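Local coordinates for protein GDP-L-fucose synthase (Campylobacter jejuni subsp. jejuni serotype O:2, PDB 7M13) that binds NADPH and acts as a GDP-D-glycero-L-gluco-heptose synthase in capsular polysaccharide biosynthesis, as a member of the fucose synthase subfamily of NAD(P)-dependent epimerase/dehydratases, at residues N87-I90 / Q91-I95; W329-K332 / I333-K336; D132-Y135 / G136-S139. All blocks are in the same frame, centred on the assembly; numbering follows the deposited sequence.

From the N terminus the contacts come in the order interaction 1, interaction 3, interaction 2, strictly in series: none nests inside or crosses another, and each spans one continuous run of residues. Interaction 1 lies within helix 80-100, between strands 63-66 and 105-111 of the Rossmann-type nucleotide-binding fold, and closes no loop. Interaction 3 follows strand 105-111 and closes a beta turn at the start of helix 138-158; its nearest atoms are about 7 Å from interaction 1, and both touch the second subunit. Interaction 2 leads from the loop after helix 322-326 into helix 335-347, held to helix 247-260 through Asp-249, its centre about 30 Å from that of interaction 1.

Interaction 1 of 3, residues N87-I90 / Q91-I95; sequences NLMI and QNNVI
Gln-91 runs its side chain back over the preceding turn toward Asn-87 and Leu-88. CG stands beside the backbone N (chi1 -67°) and the chain is extended beyond it, which brings CD to 3.2 Å from Asn-87 O. There the amide straddles two neighbours: OE1 faces Asn-87 CB at 3.9 Å, while NE2 lies 3.9 Å from Leu-88 CD2, the side chains of Gln-91 and Leu-88 crossing obliquely. NE2 donates to Ala-143 O of helix 138-158, a bond that fixes the way the amide is turned. Asn-87 is held likewise, ND2 by Phe-83 O and OD1 by Leu-70 N.

Met-89 bends at both chi2 and chi3, so that CE curls back against the amide of Asn-93, equally far (3.9 Å) from OD1 and ND2. That ND2 is engaged by Leu-46 O. Asn-92 lays its amide carbon CG 3.0 Å from Leu-88 O, yet ND2 meets this oxygen at too poor an angle to count as a bond.

All of this belongs to helix 80-100 in the beta-alpha-beta unit 63-66, 80-100, 105-111 of a Rossmann fold, and the i-to-i+4 backbone ladder is regular: Asn-92 N to Leu-88 O measures 2.8 Å, with an N-H...O angle of 159°, and Val-94 N to Ile-90 O is 3.0 Å. Leu-88 and Asn-92 pack reciprocally on Asn-92 and Leu-88 of the second subunit, consistent with the helical dimer interface of extended short-chain dehydrogenases, whereas Ile-90 touches the bound NADP and Val-94 rests on Val-64 and Leu-66.

Interaction 2 of 3, residues W329-K332 / I333-K336; sequences WKHK and IELK
His-331 and Glu-334 meet just ahead of helix 335-347, Glu-334 holding the N-cap position. Residues 329-332 belong to the loop between helices 322-326 and 335-347, residues 333-336 run into the latter, and the contact is at the protein surface.

The side-chain hydrogen bonds form a weak fork from one ring nitrogen. His-331 NE2 reaches Glu-334 OE2 at 3.0 Å, but the N-H points poorly at it (129°); Glu-334 OE1 is farther from NE2, 3.4 Å, yet better aligned (160°) and in the ring plane at its edge. The two side chains cross at nearly a right angle, with imidazole and carboxylate planes 71° apart. Two torsions bring them together: the first of His-331 places CG in the crowded position between backbone N and carbonyl carbon, and Glu-334 folds at chi2, turning its carboxylate back toward the loop. The negative charge probably favours a proton on NE2.

Among backbone contacts, Ile-333 O lies at the edge of the imidazole, 3.7 Å from His-331 CD2. Asp-249, on helix 247-260, ties the same run down by accepting from Lys-332 N and Ile-333 N with separate carboxylate oxygens.

Water completes the set: one molecule accepts from Glu-334 N at 3.0 Å and donates weakly to Lys-332 O at 3.3 Å.

Interaction 3 of 3, residues D132-Y135 / G136-S139; sequences DLEY and GAYS
Glu-134 hooks its carboxylate over the two amides that follow: OE1 accepts from Gly-136 N at 2.9 Å, and OE2 from Ala-137 N, also at 2.9 Å. CG anti to the backbone N and a bend at chi2 fold the carboxylate back over these amides; both donors meet it from above its plane, 55° and 43° out. Ala-137 N has a second, weak bond to Glu-134 O (3.3 Å). These residues enter a type I beta turn, Tyr-135 to Tyr-138, with Ala-137 as N-cap of the helix. The turn is closed by Tyr-138 N donating to Tyr-135 O at 3.2 Å, from well above the carbonyl plane; Arg-80 NH1 also donates to that oxygen, while its guanidinium makes a cation-pi contact with the Tyr-135 ring. Tyr-135 OH bonds to Ser-272 O of the second subunit.

Asp-132 is modelled in two conformers, so its part is less certain. In one of them OD2 accepts from Leu-133 N through its anti lone pair (2.7 Å) and meets the edge of the Tyr-138 ring, while OD1 forms a salt bridge with Lys-273 NZ of the second subunit and is linked by a water to Tyr-138 OH. Leu-133 CB packs on Tyr-138 CD1 at 4.1 Å.

The turn joins the loop after strand 105-111 to helix 138-158, which carries Lys-144 of the cofactor site and Phe-140, a predicted active-site position; alongside, Ser-139 OG bonds to Arg-80 O at the start of helix 80-100.

Interaction 1 of 3, residues N87-I90 / Q91-I95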
ATOM      1  N   ASN B  87       5.148   0.650   9.650  1.00 11.46           N
ATOM      2  CA  ASN B  87       4.287   1.825   9.396  1.00 10.62           C
ATOM      3  C   ASN B  87       2.916   1.358   8.916  1.00 10.27           C
ATOM      4  O   ASN B  87       1.923   1.932   9.328  1.00 10.04           O
ATOM      5  CB  ASN B  87       4.973   2.830   8.471  1.00 10.56           C
ATOM      6  CG  ASN B  87       6.133   3.491   9.202  1.00 11.89           C
ATOM      7  OD1 ASN B  87       5.950   4.029  10.315  1.00 13.44           O
ATOM      8  ND2 ASN B  87       7.302   3.493   8.599  1.00 13.15           N
ATOM      9  N   LEU B  88       2.852   0.331   8.066  1.00  9.45           N
ATOM     10  CA  LEU B  88       1.504  -0.200   7.720  1.00  9.01           C
ATOM     11  C   LEU B  88       0.786  -0.675   8.981  1.00  9.94           C
ATOM     12  O   LEU B  88      -0.415  -0.462   9.098  1.00 10.32           O
ATOM     13  CB  LEU B  88       1.594  -1.334   6.686  1.00  8.82           C
ATOM     14  CG  LEU B  88       1.979  -0.946   5.272  1.00  9.12           C
ATOM     15  CD1 LEU B  88       2.069  -2.189   4.408  1.00 10.36           C
ATOM     16  CD2 LEU B  88       1.009   0.054   4.667  1.00 10.41           C
ATOM     17  N   MET B  89       1.459  -1.380   9.896  1.00  9.30           N
ATOM     18  CA  MET B  89       0.777  -1.886  11.098  1.00 10.30           C
ATOM     19  C   MET B  89       0.291  -0.710  11.971  1.00  9.41           C
ATOM     20  O   MET B  89      -0.867  -0.752  12.417  1.00 10.65           O
ATOM     21  CB  MET B  89       1.630  -2.838  11.924  1.00 11.37           C
ATOM     22  CG  MET B  89       1.948  -4.184  11.208  1.00 12.02           C
ATOM     23  SD  MET B  89       0.477  -5.129  10.783  1.00 14.84           S
ATOM     24  CE  MET B  89      -0.264  -5.262  12.399  1.00 18.42           C
ATOM     25  N   ILE B  90       1.123   0.285  12.193  1.00  9.62           N
ATOM     26  CA  ILE B  90       0.729   1.459  13.003  1.00 10.68           C
ATOM     27  C   ILE B  90      -0.516   2.086  12.371  1.00 11.27           C
ATOM     28  O   ILE B  90      -1.516   2.355  13.040  1.00 11.32           O
ATOM     29  CB  ILE B  90       1.895   2.435  13.146  1.00 11.10           C
ATOM     30  CG1 ILE B  90       3.004   1.823  14.004  1.00 12.10           C
ATOM     31  CG2 ILE B  90       1.369   3.735  13.741  1.00 11.63           C
ATOM     32  CD1 ILE B  90       4.285   2.605  13.964  1.00 13.36           C
ATOM     33  N   GLN B  91      -0.408   2.396  11.093  1.00 10.49           N
ATOM     34  CA  GLN B  91      -1.484   3.053  10.328  1.00 10.90           C
ATOM     35  C   GLN B  91      -2.752   2.209  10.424  1.00 10.70           C
ATOM     36  O   GLN B  91      -3.859   2.741  10.764  1.00 11.32           O
ATOM     37  CB  GLN B  91      -1.087   3.258   8.865  1.00 10.86           C
ATOM     38  CG  GLN B  91       0.046   4.262   8.666  1.00 11.36           C
ATOM     39  CD  GLN B  91       0.750   4.191   7.335  1.00 10.62           C
ATOM     40  OE1 GLN B  91       1.827   4.794   7.201  1.00 12.59           O
ATOM     41  NE2 GLN B  91       0.234   3.420   6.398  1.00 11.25           N
ATOM     42  N   ASN B  92      -2.656   0.925  10.109  1.00 10.69           N
ATOM     43  CA  ASN B  92      -3.852   0.070   9.998  1.00 11.85           C
ATOM     44  C   ASN B  92      -4.468  -0.081  11.393  1.00 10.81           C
ATOM     45  O   ASN B  92      -5.698   0.012  11.552  1.00 11.18           O
ATOM     46  CB  ASN B  92      -3.495  -1.293   9.423  1.00 11.86           C
ATOM     47  CG  ASN B  92      -3.125  -1.253   7.958  1.00 15.44           C
ATOM     48  OD1 ASN B  92      -3.273  -0.235   7.307  1.00 17.11           O
ATOM     49  ND2 ASN B  92      -2.630  -2.384   7.494  1.00 21.03           N
ATOM     50  N   ASN B  93      -3.635  -0.325  12.390  1.00 10.44           N
ATOM     51  CA  ASN B  93      -4.168  -0.550  13.754  1.00 11.68           C
ATOM     52  C   ASN B  93      -4.874   0.714  14.259  1.00 11.33           C
ATOM     53  O   ASN B  93      -5.993   0.610  14.789  1.00 11.10           O
ATOM     54  CB  ASN B  93      -3.049  -0.954  14.697  1.00 11.05           C
ATOM     55  CG  ASN B  93      -2.500  -2.354  14.464  1.00 11.83           C
ATOM     56  OD1 ASN B  93      -3.162  -3.185  13.856  1.00 13.19           O
ATOM     57  ND2 ASN B  93      -1.294  -2.571  14.964  1.00 11.16           N
ATOM     58  N   VAL B  94      -4.281   1.889  14.077  1.00 11.12           N
ATOM     59  CA  VAL B  94      -4.892   3.117  14.654  1.00 10.23           C
ATOM     60  C   VAL B  94      -6.104   3.519  13.814  1.00 10.76           C
ATOM     61  O   VAL B  94      -7.155   3.825  14.372  1.00 11.16           O
ATOM     62  CB  VAL B  94      -3.840   4.229  14.752  1.00 10.08           C
ATOM     63  CG1 VAL B  94      -4.453   5.564  15.098  1.00 10.97           C
ATOM     64  CG2 VAL B  94      -2.769   3.821  15.752  1.00 11.29           C
ATOM     65  N   ILE B  95      -6.016   3.454  12.490  1.00 10.33           N
ATOM     66  CA  ILE B  95      -7.128   3.929  11.644  1.00 10.76           C
ATOM     67  C   ILE B  95      -8.327   2.983  11.823  1.00 10.13           C
ATOM     68  O   ILE B  95      -9.458   3.435  12.042  1.00 10.45           O
ATOM     69  CB  ILE B  95      -6.706   4.078  10.180  1.00 10.07           C
ATOM     70  CG1 ILE B  95      -5.691   5.203  10.026  1.00 11.33           C
ATOM     71  CG2 ILE B  95      -7.936   4.309   9.320  1.00 11.23           C
ATOM     72  CD1 ILE B  95      -4.968   5.192   8.696  1.00 11.72           C
TER

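Interaction 2 of 3, residues W329-K332 / I333-K336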
ATOM      1  N   TRP B 329      -6.084  28.009   5.589  1.00 15.86           N
ATOM      2  CA  TRP B 329      -4.884  28.030   6.444  1.00 14.89           C
ATOM      3  C   TRP B 329      -3.648  28.402   5.626  1.00 14.86           C
ATOM      4  O   TRP B 329      -3.456  27.863   4.518  1.00 15.97           O
ATOM      5  CB  TRP B 329      -4.657  26.683   7.163  1.00 13.37           C
ATOM      6  CG  TRP B 329      -3.410  26.696   7.998  1.00 14.51           C
ATOM      7  CD1 TRP B 329      -3.334  27.046   9.318  1.00 16.68           C
ATOM      8  CD2 TRP B 329      -2.057  26.426   7.594  1.00 15.36           C
ATOM      9  NE1 TRP B 329      -2.037  26.982   9.744  1.00 16.58           N
ATOM     10  CE2 TRP B 329      -1.235  26.574   8.730  1.00 16.02           C
ATOM     11  CE3 TRP B 329      -1.469  25.966   6.408  1.00 14.74           C
ATOM     12  CZ2 TRP B 329       0.145  26.364   8.692  1.00 16.47           C
ATOM     13  CZ3 TRP B 329      -0.108  25.760   6.371  1.00 16.48           C
ATOM     14  CH2 TRP B 329       0.680  25.914   7.509  1.00 18.37           C
ATOM     15  N   LYS B 330      -2.807  29.248   6.186  1.00 16.53           N
ATOM     16  CA  LYS B 330      -1.437  29.457   5.680  1.00 14.94           C
ATOM     17  C   LYS B 330      -0.513  29.616   6.862  1.00 17.69           C
ATOM     18  O   LYS B 330      -0.957  29.924   7.991  1.00 18.91           O
ATOM     19  CB  LYS B 330      -1.356  30.639   4.703  1.00 18.26           C
ATOM     20  CG  LYS B 330      -1.823  31.955   5.289  1.00 20.30           C
ATOM     21  CD  LYS B 330      -2.010  33.036   4.256  1.00 23.68           C
ATOM     22  CE  LYS B 330      -2.086  34.400   4.903  1.00 26.54           C
ATOM     23  NZ  LYS B 330      -0.730  34.960   5.091  1.00 29.07           N
ATOM     24  N   HIS B 331       0.753  29.388   6.598  1.00 17.38           N
ATOM     25  CA  HIS B 331       1.791  29.342   7.633  1.00 17.14           C
ATOM     26  C   HIS B 331       1.997  30.742   8.227  1.00 19.01           C
ATOM     27  O   HIS B 331       1.773  31.729   7.524  1.00 20.06           O
ATOM     28  CB  HIS B 331       3.068  28.793   7.034  1.00 17.31           C
ATOM     29  CG  HIS B 331       3.779  29.766   6.177  1.00 19.69           C
ATOM     30  ND1 HIS B 331       3.414  30.012   4.879  1.00 20.87           N
ATOM     31  CD2 HIS B 331       4.880  30.508   6.428  1.00 22.20           C
ATOM     32  CE1 HIS B 331       4.236  30.922   4.372  1.00 20.59           C
ATOM     33  NE2 HIS B 331       5.134  31.245   5.308  1.00 21.78           N
ATOM     34  N   LYS B 332       2.482  30.764   9.447  1.00 21.22           N
ATOM     35  CA  LYS B 332       2.836  32.012  10.170  1.00 22.34           C
ATOM     36  C   LYS B 332       4.342  32.143  10.418  1.00 27.50           C
ATOM     37  O   LYS B 332       4.757  33.283  10.702  1.00 28.77           O
ATOM     38  CB  LYS B 332       2.151  32.025  11.530  1.00 23.12           C
ATOM     39  CG  LYS B 332       0.635  31.979  11.494  1.00 28.01           C
ATOM     40  CD  LYS B 332       0.038  31.827  12.884  1.00 37.41           C
ATOM     41  CE  LYS B 332      -1.472  31.696  12.871  1.00 46.23           C
ATOM     42  NZ  LYS B 332      -2.103  32.353  14.042  1.00 58.01           N
ATOM     43  N   ILE B 333       5.111  31.054  10.462  1.00 21.26           N
ATOM     44  CA  ILE B 333       6.522  31.081  10.931  1.00 22.93           C
ATOM     45  C   ILE B 333       7.419  31.073   9.702  1.00 24.00           C
ATOM     46  O   ILE B 333       7.529  30.045   9.030  1.00 21.28           O
ATOM     47  CB  ILE B 333       6.833  29.928  11.904  1.00 21.87           C
ATOM     48  CG1 ILE B 333       5.934  29.978  13.136  1.00 23.39           C
ATOM     49  CG2 ILE B 333       8.296  29.948  12.290  1.00 22.38           C
ATOM     50  CD1 ILE B 333       6.111  28.812  14.055  1.00 26.72           C
ATOM     51  N   GLU B 334       8.078  32.202   9.428  1.00 24.92           N
ATOM     52  CA  GLU B 334       9.129  32.263   8.393  1.00 26.70           C
ATOM     53  C   GLU B 334      10.375  31.562   8.929  1.00 23.41           C
ATOM     54  O   GLU B 334      10.567  31.497  10.144  1.00 23.67           O
ATOM     55  CB  GLU B 334       9.415  33.712   7.992  1.00 30.13           C
ATOM     56  CG  GLU B 334       8.221  34.442   7.378  1.00 33.68           C
ATOM     57  CD  GLU B 334       7.420  33.714   6.299  1.00 37.62           C
ATOM     58  OE1 GLU B 334       8.015  33.006   5.454  1.00 40.08           O
ATOM     59  OE2 GLU B 334       6.189  33.893   6.284  1.00 43.41           O
ATOM     60  N   LEU B 335      11.152  30.991   8.035  1.00 22.18           N
ATOM     61  CA  LEU B 335      12.259  30.074   8.371  1.00 20.43           C
ATOM     62  C   LEU B 335      13.251  30.725   9.356  1.00 23.21           C
ATOM     63  O   LEU B 335      13.591  30.077  10.368  1.00 23.30           O
ATOM     64  CB  LEU B 335      12.918  29.589   7.092  1.00 22.05           C
ATOM     65  CG  LEU B 335      13.991  28.519   7.286  1.00 21.93           C
ATOM     66  CD1 LEU B 335      13.447  27.297   8.014  1.00 26.05           C
ATOM     67  CD2 LEU B 335      14.573  28.106   5.955  1.00 25.81           C
ATOM     68  N   LYS B 336      13.715  31.949   9.096  1.00 27.63           N
ATOM     69  CA  LYS B 336      14.712  32.609   9.990  1.00 31.16           C
ATOM     70  C   LYS B 336      14.153  32.686  11.419  1.00 27.99           C
ATOM     71  O   LYS B 336      14.893  32.345  12.378  1.00 29.20           O
ATOM     72  CB  LYS B 336      15.071  33.996   9.450  1.00 34.76           C
ATOM     73  CG  LYS B 336      16.034  33.977   8.274  1.00 48.41           C
ATOM     74  CD  LYS B 336      16.344  35.353   7.681  1.00 55.49           C
ATOM     75  CE  LYS B 336      15.731  35.568   6.310  1.00 55.00           C
ATOM     76  NZ  LYS B 336      14.275  35.831   6.400  1.00 64.61           N
TER
HETATM   77  O   HOH W   1       7.784  34.513  11.321  1.00 28.69           O

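Interaction 3 of 3, residues D132-Y135 / G136-S139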
ATOM      1  N   ASP B 132       7.642   6.528 -10.658  1.00 20.73           N
ATOM      2  CA  ASP B 132       8.189   5.732  -9.529  0.50 20.34           C
ATOM      3  C   ASP B 132       8.762   6.652  -8.437  1.00 17.87           C
ATOM      4  O   ASP B 132       9.040   7.822  -8.589  1.00 16.82           O
ATOM      5  CB  ASP B 132       9.083   4.543  -9.901  0.50 21.13           C
ATOM      6  CG  ASP B 132       8.865   3.297  -9.019  0.50 16.47           C
ATOM      7  OD1 ASP B 132       9.017   2.248  -9.528  0.50 18.96           O
ATOM      8  OD2 ASP B 132       8.501   3.431  -7.845  0.50 23.17           O
ATOM      9  N   LEU B 133       8.796   6.037  -7.277  1.00 16.12           N
ATOM     10  CA  LEU B 133       9.259   6.670  -6.046  1.00 14.82           C
ATOM     11  C   LEU B 133      10.792   6.616  -6.028  1.00 15.09           C
ATOM     12  O   LEU B 133      11.362   5.758  -6.731  1.00 17.74           O
ATOM     13  CB  LEU B 133       8.674   5.896  -4.860  1.00 14.39           C
ATOM     14  CG  LEU B 133       7.150   5.773  -4.775  1.00 13.88           C
ATOM     15  CD1 LEU B 133       6.811   4.975  -3.527  1.00 15.73           C
ATOM     16  CD2 LEU B 133       6.476   7.140  -4.740  1.00 14.33           C
ATOM     17  N   GLU B 134      11.385   7.471  -5.222  1.00 15.60           N
ATOM     18  CA  GLU B 134      12.850   7.480  -4.925  1.00 17.44           C
ATOM     19  C   GLU B 134      13.224   6.129  -4.317  1.00 19.87           C
ATOM     20  O   GLU B 134      12.492   5.614  -3.446  1.00 17.55           O
ATOM     21  CB  GLU B 134      13.198   8.613  -3.963  1.00 21.17           C
ATOM     22  CG  GLU B 134      14.698   8.835  -3.843  1.00 27.30           C
ATOM     23  CD  GLU B 134      15.338   8.047  -2.711  1.00 31.20           C
ATOM     24  OE1 GLU B 134      16.489   7.555  -2.903  1.00 35.37           O
ATOM     25  OE2 GLU B 134      14.684   7.920  -1.625  1.00 28.20           O
ATOM     26  N   TYR B 135      14.330   5.549  -4.753  1.00 18.99           N
ATOM     27  CA  TYR B 135      14.695   4.165  -4.399  1.00 16.32           C
ATOM     28  C   TYR B 135      14.862   3.976  -2.882  1.00 16.61           C
ATOM     29  O   TYR B 135      14.327   3.005  -2.291  1.00 14.57           O
ATOM     30  CB  TYR B 135      15.974   3.769  -5.122  1.00 17.78           C
ATOM     31  CG  TYR B 135      16.256   2.326  -4.886  1.00 18.18           C
ATOM     32  CD1 TYR B 135      15.626   1.382  -5.666  1.00 20.56           C
ATOM     33  CD2 TYR B 135      17.041   1.906  -3.829  1.00 19.52           C
ATOM     34  CE1 TYR B 135      15.790   0.035  -5.432  1.00 20.15           C
ATOM     35  CE2 TYR B 135      17.225   0.549  -3.576  1.00 23.10           C
ATOM     36  CZ  TYR B 135      16.601  -0.374  -4.400  1.00 18.88           C
ATOM     37  OH  TYR B 135      16.736  -1.715  -4.252  1.00 21.33           O
ATOM     38  N   GLY B 136      15.619   4.837  -2.210  1.00 17.54           N
ATOM     39  CA  GLY B 136      15.899   4.642  -0.785  1.00 16.84           C
ATOM     40  C   GLY B 136      14.630   4.662   0.051  1.00 14.87           C
ATOM     41  O   GLY B 136      14.512   3.871   1.031  1.00 18.15           O
ATOM     42  N   ALA B 137      13.673   5.492  -0.320  1.00 13.59           N
ATOM     43  CA  ALA B 137      12.444   5.686   0.478  1.00 14.83           C
ATOM     44  C   ALA B 137      11.281   4.944  -0.180  1.00 13.87           C
ATOM     45  O   ALA B 137      10.122   5.222   0.134  1.00 14.23           O
ATOM     46  CB  ALA B 137      12.165   7.156   0.648  1.00 16.67           C
ATOM     47  N   TYR B 138      11.568   3.992  -1.054  1.00 12.25           N
ATOM     48  CA  TYR B 138      10.508   3.329  -1.860  1.00 11.74           C
ATOM     49  C   TYR B 138       9.480   2.656  -0.952  1.00 11.36           C
ATOM     50  O   TYR B 138       8.248   2.792  -1.138  1.00 12.49           O
ATOM     51  CB  TYR B 138      11.200   2.312  -2.765  1.00 12.37           C
ATOM     52  CG  TYR B 138      10.341   1.459  -3.668  1.00 14.61           C
ATOM     53  CD1 TYR B 138       9.758   1.952  -4.834  1.00 14.99           C
ATOM     54  CD2 TYR B 138      10.132   0.121  -3.364  1.00 14.12           C
ATOM     55  CE1 TYR B 138       9.023   1.132  -5.682  1.00 17.19           C
ATOM     56  CE2 TYR B 138       9.422  -0.712  -4.215  1.00 14.15           C
ATOM     57  CZ  TYR B 138       8.857  -0.204  -5.365  1.00 14.58           C
ATOM     58  OH  TYR B 138       8.159  -1.045  -6.190  1.00 15.84           O
ATOM     59  N   SER B 139       9.941   1.850  -0.017  1.00 10.51           N
ATOM     60  CA  SER B 139       9.036   1.085   0.858  1.00  9.87           C
ATOM     61  C   SER B 139       8.342   1.992   1.870  1.00 10.44           C
ATOM     62  O   SER B 139       7.144   1.789   2.153  1.00 10.89           O
ATOM     63  CB  SER B 139       9.734  -0.072   1.465  1.00 12.24           C
ATOM     64  OG  SER B 139      10.690   0.330   2.421  1.00 13.26           O
TER
HETATM   65  O   HOH W   2       8.136  -0.217  -8.705  1.00 22.84           O